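Local coordinates for protein homocysteine S-methyltransferase (Escherichia coli, PDB 5DMM) that catalyses zinc-dependent methyl transfer to homocysteine from S-methylmethionine or, less efficiently, S-adenosylmethionine, producing methionine, at residues A9-D12 / I16-L19; K94-A99 / A160-L165; S174-L179 / V213-G218. All blocks are in the same frame, centred on the assembly; numbering follows the deposited sequence.

From the N terminus, contact 1 closes first, across a three-residue turn between helix 8-11 and strand 17-18 at the start of the TIM barrel. Contact 2 spans 60 residues and brings helix 85-109 against the turn that leads from helix 143-159 into strand 164-170. The chain then runs along that strand into helix 173-183, where contact 3 opens; it closes 33 residues later on helix 209-217. The three loops follow one another in series, so none encloses or crosses another. Contacts 1 and 2 both reach the barrel sheet, with centres about 19 Å apart, whereas contact 3 joins two helices of the outer layer.

Contact 1: residues A9-D12 / I16-L19; sequences ALLD and ILLL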
loop_
_atom_site.group_PDB
_atom_site.type_symbol
_atom_site.label_atom_id
_atom_site.label_comp_id
_atom_site.label_asym_id
_atom_site.label_seq_id
_atom_site.Cartn_x
_atom_site.Cartn_y
_atom_site.Cartn_z
ATOM N N ALA A 9 5.943 -18.041 0.703
ATOM C CA ALA A 9 6.562 -18.681 -0.452
ATOM C C ALA A 9 7.688 -17.826 -1.021
ATOM O O ALA A 9 8.782 -18.325 -1.299
ATOM C CB ALA A 9 5.523 -18.962 -1.524
ATOM N N LEU A 10 7.421 -16.533 -1.187
ATOM C CA LEU A 10 8.426 -15.619 -1.708
ATOM C C LEU A 10 9.552 -15.391 -0.699
ATOM O O LEU A 10 10.725 -15.362 -1.071
ATOM C CB LEU A 10 7.790 -14.280 -2.098
ATOM C CG LEU A 10 7.044 -14.242 -3.438
ATOM C CD1 LEU A 10 6.344 -12.906 -3.605
ATOM C CD2 LEU A 10 7.991 -14.477 -4.600
ATOM N N LEU A 11 9.200 -15.233 0.572
ATOM C CA LEU A 11 10.213 -14.897 1.578
ATOM C C LEU A 11 11.021 -16.122 2.007
ATOM O O LEU A 11 12.064 -15.981 2.642
ATOM C CB LEU A 11 9.571 -14.226 2.794
ATOM C CG LEU A 11 9.000 -12.813 2.577
ATOM C CD1 LEU A 11 8.613 -12.177 3.907
ATOM C CD2 LEU A 11 9.945 -11.902 1.802
ATOM N N ASP A 12 10.552 -17.316 1.655
ATOM C CA ASP A 12 11.340 -18.526 1.874
ATOM C C ASP A 12 12.445 -18.660 0.826
ATOM O O ASP A 12 13.374 -19.444 1.003
ATOM C CB ASP A 12 10.460 -19.782 1.843
ATOM C CG ASP A 12 9.602 -19.939 3.090
ATOM O OD1 ASP A 12 9.752 -19.135 4.036
ATOM O OD2 ASP A 12 8.773 -20.876 3.129
ATOM N N ILE A 16 14.657 -10.227 -0.308
ATOM C CA ILE A 16 13.901 -9.023 -0.657
ATOM C C ILE A 16 12.749 -9.328 -1.610
ATOM O O ILE A 16 12.932 -10.061 -2.581
ATOM C CB ILE A 16 14.817 -7.948 -1.325
ATOM C CG1 ILE A 16 15.944 -7.526 -0.379
ATOM C CG2 ILE A 16 14.002 -6.728 -1.771
ATOM C CD1 ILE A 16 15.469 -7.144 0.993
ATOM N N LEU A 17 11.579 -8.766 -1.306
ATOM C CA LEU A 17 10.407 -8.761 -2.179
ATOM C C LEU A 17 10.207 -7.339 -2.695
ATOM O O LEU A 17 10.036 -6.421 -1.892
ATOM C CB LEU A 17 9.172 -9.228 -1.394
ATOM C CG LEU A 17 7.888 -9.738 -2.027
ATOM C CD1 LEU A 17 7.112 -10.502 -0.959
ATOM C CD2 LEU A 17 7.055 -8.597 -2.598
ATOM N N LEU A 18 10.207 -7.130 -4.011
ATOM C CA LEU A 18 10.071 -5.764 -4.509
ATOM C C LEU A 18 8.605 -5.378 -4.675
ATOM O O LEU A 18 7.801 -6.149 -5.195
ATOM C CB LEU A 18 10.814 -5.567 -5.845
ATOM C CG LEU A 18 12.347 -5.588 -5.783
ATOM C CD1 LEU A 18 12.909 -5.308 -7.166
ATOM C CD2 LEU A 18 12.886 -4.570 -4.771
ATOM N N LEU A 19 8.264 -4.183 -4.209
ATOM C CA LEU A 19 6.935 -3.627 -4.435
ATOM C C LEU A 19 6.949 -2.822 -5.723
ATOM O O LEU A 19 7.926 -2.864 -6.477
ATOM C CB LEU A 19 6.506 -2.760 -3.249
ATOM C CG LEU A 19 6.580 -3.473 -1.896
ATOM C CD1 LEU A 19 6.116 -2.563 -0.760
ATOM C CD2 LEU A 19 5.764 -4.750 -1.933
#
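Leu10, on helix 8-11, and Leu17, on strand 17-18, mark the nearest approach of the two backbones, their CA atoms 7.2 Å apart, and no hydrogen bond passes between the segments. The contact is therefore one of apolar leucine side chains, burying 134 Å² in total. Leu10 and Leu17 direct their CB atoms toward each other's segment and meet through their CD1 methyls at 3.7 Å. The two side chains cross at about a right angle. Leu10 CD1 also reaches Leu17 CG at 3.9 Å, and Leu10 CB lies 4.0 Å from Leu17 CD1, which places that methyl against both the root and one branch of Leu10. On Leu17, CG stands anti to the backbone N (chi1 -161°), beside the carbonyl carbon, and from there its CD1 branch extends to the helix.

Strand 17-18 is the first of the eight parallel strands of the TIM barrel. Leu17 and Leu19 both touch Cys65 on strand 65-67, while Leu18 packs against helix 300-309; the alternation puts Leu17 on the inner side of the barrel wall. Leu10 rests on Gln64 and Thr115, and Leu11 on Pro249, all residues that shortly precede barrel strands, evidence that the short helix lies across the N-terminal mouth of the barrel.

Leu11 approaches by a different route. Its CB does not face the strand, but the CD2 methyl comes within 4.2 Å of Leu17 CD1, again with the side chains nearly perpendicular. At Leu17 CD1 the directions to Leu10 CD1 and Leu11 CD2 diverge by about 113°, so one methyl is bordered by two successive helix residues. The carbonyl O of Leu11 accepts a hydrogen bond from Arg290 NH2, linking Leu11 to the neighbouring strand 289-292.

Contact 2: residues K94-A99 / A160-L165; sequences KSVELA and AGADLL
Val96 CB packs 3.7 Å from Ala160 CB, and Val96 carries the contact for its helix. The site belongs to the outer layer of the TIM barrel: helix 85-109 packs on the turn between helix 143-159 and strand 164-170. The turn begins with a Schellman motif that ends helix 143-159: Gly161, with positive phi (96°), is the first residue to leave helical geometry, and two bonds lead back into the last helical turn.

Along 94-99, Val96 is the residue that reaches the turn, its CB directed at the other segment. Its two methyls divide the work. CG2 lies 3.9 Å from the methyl of Ala160, whereas CG1, which a chi1 of -176° swings round beside the carbonyl carbon of Val96, settles against the backbone of the turn. There CG1 touches both Ala160 O and Ala162 N, each at 3.6 Å, in directions about 68° apart, and passes 4.0 Å from Gly161 C. The methyl thus fits against the bend itself, and Ala162 CB borders it more loosely. Leu157 and Thr68 also touch Val96.

Leu98 turns instead to helix 48-61, and Ala99 to His55 and Val118, tying the helix to its other neighbours. Ala160 O, already against Val96 CG1, also receives a weak hydrogen bond from Arg100 NH1, one turn further along the helix. Asp163 OD2 is held twice, by a salt bridge to Arg103 NH1 and a hydrogen bond from Val118 N.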
loop_
_atom_site.group_PDB
_atom_site.type_symbol
_atom_site.label_atom_id
_atom_site.label_comp_id
_atom_site.label_asym_id
_atom_site.label_seq_id
_atom_site.Cartn_x
_atom_site.Cartn_y
_atom_site.Cartn_z
ATOM N N LYS A 94 -12.675 -3.372 -9.557
ATOM C CA LYS A 94 -12.026 -3.159 -10.846
ATOM C C LYS A 94 -10.528 -2.871 -10.701
ATOM O O LYS A 94 -9.731 -3.315 -11.526
ATOM C CB LYS A 94 -12.692 -2.008 -11.588
ATOM C CG LYS A 94 -12.099 -1.734 -12.959
ATOM C CD LYS A 94 -12.420 -2.854 -13.934
ATOM C CE LYS A 94 -12.272 -2.391 -15.380
ATOM N NZ LYS A 94 -13.286 -1.362 -15.741
ATOM N N SER A 95 -10.156 -2.144 -9.650
ATOM C CA SER A 95 -8.750 -1.798 -9.431
ATOM C C SER A 95 -7.920 -3.063 -9.222
ATOM O O SER A 95 -6.756 -3.118 -9.632
ATOM C CB SER A 95 -8.587 -0.829 -8.244
ATOM O OG SER A 95 -8.672 -1.483 -6.984
ATOM N N VAL A 96 -8.531 -4.073 -8.600
ATOM C CA VAL A 96 -7.900 -5.374 -8.380
ATOM C C VAL A 96 -7.864 -6.165 -9.673
ATOM O O VAL A 96 -6.863 -6.779 -10.008
ATOM C CB VAL A 96 -8.640 -6.209 -7.320
ATOM C CG1 VAL A 96 -7.884 -7.537 -7.051
ATOM C CG2 VAL A 96 -8.779 -5.420 -6.029
ATOM N N GLU A 97 -8.974 -6.140 -10.400
ATOM C CA GLU A 97 -9.074 -6.856 -11.660
ATOM C C GLU A 97 -7.985 -6.409 -12.643
ATOM O O GLU A 97 -7.373 -7.237 -13.310
ATOM C CB GLU A 97 -10.468 -6.646 -12.265
ATOM C CG GLU A 97 -10.730 -7.384 -13.557
ATOM C CD GLU A 97 -12.062 -6.971 -14.183
ATOM O OE1 GLU A 97 -13.043 -6.761 -13.430
ATOM O OE2 GLU A 97 -12.124 -6.828 -15.426
ATOM N N LEU A 98 -7.740 -5.103 -12.717
ATOM C CA LEU A 98 -6.760 -4.578 -13.673
ATOM C C LEU A 98 -5.350 -5.000 -13.293
ATOM O O LEU A 98 -4.529 -5.274 -14.167
ATOM C CB LEU A 98 -6.838 -3.055 -13.762
ATOM C CG LEU A 98 -8.123 -2.501 -14.379
ATOM C CD1 LEU A 98 -8.215 -1.004 -14.132
ATOM C CD2 LEU A 98 -8.132 -2.799 -15.886
ATOM N N ALA A 99 -5.065 -5.072 -11.996
ATOM C CA ALA A 99 -3.746 -5.539 -11.577
ATOM C C ALA A 99 -3.606 -7.037 -11.851
ATOM O O ALA A 99 -2.532 -7.513 -12.239
ATOM C CB ALA A 99 -3.499 -5.234 -10.079
ATOM N N ALA A 160 -12.704 -9.373 -4.862
ATOM C CA ALA A 160 -12.127 -9.273 -6.197
ATOM C C ALA A 160 -10.843 -10.107 -6.318
ATOM O O ALA A 160 -10.286 -10.238 -7.407
ATOM C CB ALA A 160 -11.844 -7.821 -6.552
ATOM N N GLY A 161 -10.367 -10.646 -5.200
ATOM C CA GLY A 161 -9.224 -11.543 -5.232
ATOM C C GLY A 161 -7.839 -10.970 -4.960
ATOM O O GLY A 161 -6.854 -11.538 -5.411
ATOM N N ALA A 162 -7.751 -9.853 -4.244
ATOM C CA ALA A 162 -6.464 -9.381 -3.727
ATOM C C ALA A 162 -5.790 -10.469 -2.890
ATOM O O ALA A 162 -6.465 -11.154 -2.121
ATOM C CB ALA A 162 -6.658 -8.120 -2.884
ATOM N N ASP A 163 -4.475 -10.627 -3.043
ATOM C CA ASP A 163 -3.721 -11.598 -2.248
ATOM C C ASP A 163 -3.551 -11.105 -0.832
ATOM O O ASP A 163 -3.530 -11.896 0.121
ATOM C CB ASP A 163 -2.353 -11.873 -2.877
ATOM C CG ASP A 163 -2.477 -12.439 -4.269
ATOM O OD1 ASP A 163 -3.135 -13.495 -4.412
ATOM O OD2 ASP A 163 -1.947 -11.818 -5.216
ATOM N N LEU A 164 -3.408 -9.798 -0.695
ATOM C CA LEU A 164 -3.362 -9.195 0.628
ATOM C C LEU A 164 -3.754 -7.730 0.568
ATOM O O LEU A 164 -3.971 -7.176 -0.508
ATOM C CB LEU A 164 -1.980 -9.347 1.250
ATOM C CG LEU A 164 -0.820 -8.554 0.658
ATOM C CD1 LEU A 164 0.387 -8.741 1.584
ATOM C CD2 LEU A 164 -0.449 -9.013 -0.735
ATOM N N LEU A 165 -3.865 -7.125 1.744
ATOM C CA LEU A 165 -4.272 -5.742 1.879
ATOM C C LEU A 165 -3.067 -4.918 2.267
ATOM O O LEU A 165 -2.316 -5.271 3.188
ATOM C CB LEU A 165 -5.368 -5.583 2.927
ATOM C CG LEU A 165 -6.651 -6.386 2.709
ATOM C CD1 LEU A 165 -7.625 -6.194 3.859
ATOM C CD2 LEU A 165 -7.320 -5.972 1.399
#

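Contact 3: residues S174-L179 / V213-G218; sequences SEIEAL and VALLAG
Leu215 CD2 lies against Glu177 CG, 3.6 Å away, where two neighbouring helices of the TIM barrel's outer layer pack side by side. Helices 173-183 and 209-217 flank strand 191-197 in the beta/alpha order of the barrel, and they run almost parallel: the axes of the short segments make an angle of 8° and approach to 10.6 Å. Across these segments the nearest CA atoms are those of Glu177 and Leu215, 7.5 Å apart. No hydrogen bond crosses between them; the 153 Å² buried comes chiefly from side-chain packing.

Taken in order along 213-218, Val213 is turned to Leu245 and Thr246, not to the partner helix. Leu215 is the first residue to reach across. Its CB already faces helix 173-183, and a chi1 of 170° carries CG away from its own backbone N and out toward that helix. From this position CD2, besides abutting Glu177 CG, lies 3.9 Å from the backbone CA of Glu177. The other methyl, CD1, also flanks Glu177 CG. Leu215 and Glu177 cross at about a right angle, so the glutamate chain is touched broadside on its methylenes, while OE1 and OE2 lie farther from the leucine methyls than CG does. Phe173 adds a further neighbour to Leu215.

Leu216 comes next, one position round the helix and closer to the barrel wall, since both it and Ile176 pack on Phe195 of the intervening strand 191-197. Its CB does not face the partner, yet the branches at its end do the touching, with CD1 bordering the CG2 methyl of Ile176. Ile176 therefore offers one methyl to both leucines: its CG2 stands 3.9 Å from Leu216 CD2 and 4.1 Å from Leu215 CD2.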
loop_
_atom_site.group_PDB
_atom_site.type_symbol
_atom_site.label_atom_id
_atom_site.label_comp_id
_atom_site.label_asym_id
_atom_site.label_seq_id
_atom_site.Cartn_x
_atom_site.Cartn_y
_atom_site.Cartn_z
ATOM N N SER A 174 -5.836 5.082 16.784
ATOM C CA SER A 174 -7.176 4.561 17.039
ATOM C C SER A 174 -7.738 3.939 15.758
ATOM O O SER A 174 -8.420 2.919 15.808
ATOM C CB SER A 174 -8.110 5.655 17.582
ATOM O OG SER A 174 -8.431 6.619 16.594
ATOM N N GLU A 175 -7.413 4.523 14.607
ATOM C CA GLU A 175 -7.849 3.950 13.331
ATOM C C GLU A 175 -7.103 2.636 13.040
ATOM O O GLU A 175 -7.682 1.678 12.532
ATOM C CB GLU A 175 -7.649 4.956 12.194
ATOM C CG GLU A 175 -7.907 4.385 10.802
ATOM C CD GLU A 175 -7.692 5.404 9.699
ATOM O OE1 GLU A 175 -6.882 6.343 9.881
ATOM O OE2 GLU A 175 -8.345 5.266 8.644
ATOM N N ILE A 176 -5.822 2.580 13.389
ATOM C CA ILE A 176 -5.058 1.350 13.224
ATOM C C ILE A 176 -5.691 0.211 14.032
ATOM O O ILE A 176 -5.831 -0.909 13.529
ATOM C CB ILE A 176 -3.576 1.562 13.621
ATOM C CG1 ILE A 176 -2.873 2.401 12.534
ATOM C CG2 ILE A 176 -2.885 0.221 13.810
ATOM C CD1 ILE A 176 -1.532 2.982 12.963
ATOM N N GLU A 177 -6.094 0.496 15.271
ATOM C CA GLU A 177 -6.787 -0.492 16.104
ATOM C C GLU A 177 -8.090 -0.966 15.466
ATOM O O GLU A 177 -8.361 -2.163 15.385
ATOM C CB GLU A 177 -7.101 0.088 17.486
ATOM C CG GLU A 177 -5.918 0.668 18.222
ATOM C CD GLU A 177 -6.330 1.451 19.456
ATOM O OE1 GLU A 177 -7.472 1.263 19.941
ATOM O OE2 GLU A 177 -5.511 2.260 19.941
ATOM N N ALA A 178 -8.898 -0.004 15.035
ATOM C CA ALA A 178 -10.180 -0.283 14.382
ATOM C C ALA A 178 -9.996 -1.169 13.158
ATOM O O ALA A 178 -10.746 -2.132 12.936
ATOM C CB ALA A 178 -10.869 1.018 13.989
ATOM N N LEU A 179 -8.970 -0.861 12.376
ATOM C CA LEU A 179 -8.645 -1.627 11.177
ATOM C C LEU A 179 -8.160 -3.052 11.489
ATOM O O LEU A 179 -8.538 -3.998 10.803
ATOM C CB LEU A 179 -7.583 -0.871 10.364
ATOM C CG LEU A 179 -7.532 -0.977 8.844
ATOM C CD1 LEU A 179 -8.888 -0.747 8.229
ATOM C CD2 LEU A 179 -6.527 0.044 8.284
ATOM N N VAL A 213 3.407 -1.374 17.506
ATOM C CA VAL A 213 3.916 -2.718 17.276
ATOM C C VAL A 213 3.311 -3.697 18.276
ATOM O O VAL A 213 2.899 -4.796 17.913
ATOM C CB VAL A 213 5.466 -2.763 17.378
ATOM C CG1 VAL A 213 5.964 -4.197 17.351
ATOM C CG2 VAL A 213 6.104 -1.945 16.269
ATOM N N ALA A 214 3.247 -3.285 19.541
ATOM C CA ALA A 214 2.701 -4.142 20.588
ATOM C C ALA A 214 1.240 -4.477 20.296
ATOM O O ALA A 214 0.813 -5.626 20.437
ATOM C CB ALA A 214 2.839 -3.475 21.953
ATOM N N LEU A 215 0.483 -3.476 19.864
ATOM C CA LEU A 215 -0.915 -3.706 19.525
ATOM C C LEU A 215 -1.045 -4.716 18.385
ATOM O O LEU A 215 -1.741 -5.725 18.514
ATOM C CB LEU A 215 -1.599 -2.399 19.135
ATOM C CG LEU A 215 -2.986 -2.644 18.535
ATOM C CD1 LEU A 215 -4.033 -2.645 19.630
ATOM C CD2 LEU A 215 -3.307 -1.635 17.432
ATOM N N LEU A 216 -0.352 -4.445 17.281
ATOM C CA LEU A 216 -0.468 -5.269 16.082
ATOM C C LEU A 216 0.126 -6.666 16.235
ATOM O O LEU A 216 -0.236 -7.573 15.484
ATOM C CB LEU A 216 0.187 -4.557 14.894
ATOM C CG LEU A 216 -0.551 -3.273 14.514
ATOM C CD1 LEU A 216 0.197 -2.522 13.418
ATOM C CD2 LEU A 216 -1.985 -3.585 14.073
ATOM N N ALA A 217 1.029 -6.858 17.201
ATOM C CA ALA A 217 1.613 -8.178 17.425
ATOM C C ALA A 217 0.564 -9.210 17.829
ATOM O O ALA A 217 0.749 -10.406 17.611
ATOM C CB ALA A 217 2.699 -8.102 18.475
ATOM N N GLY A 218 -0.534 -8.741 18.414
ATOM C CA GLY A 218 -1.629 -9.609 18.812
ATOM C C GLY A 218 -2.593 -9.996 17.697
ATOM O O GLY A 218 -3.570 -10.692 17.947
#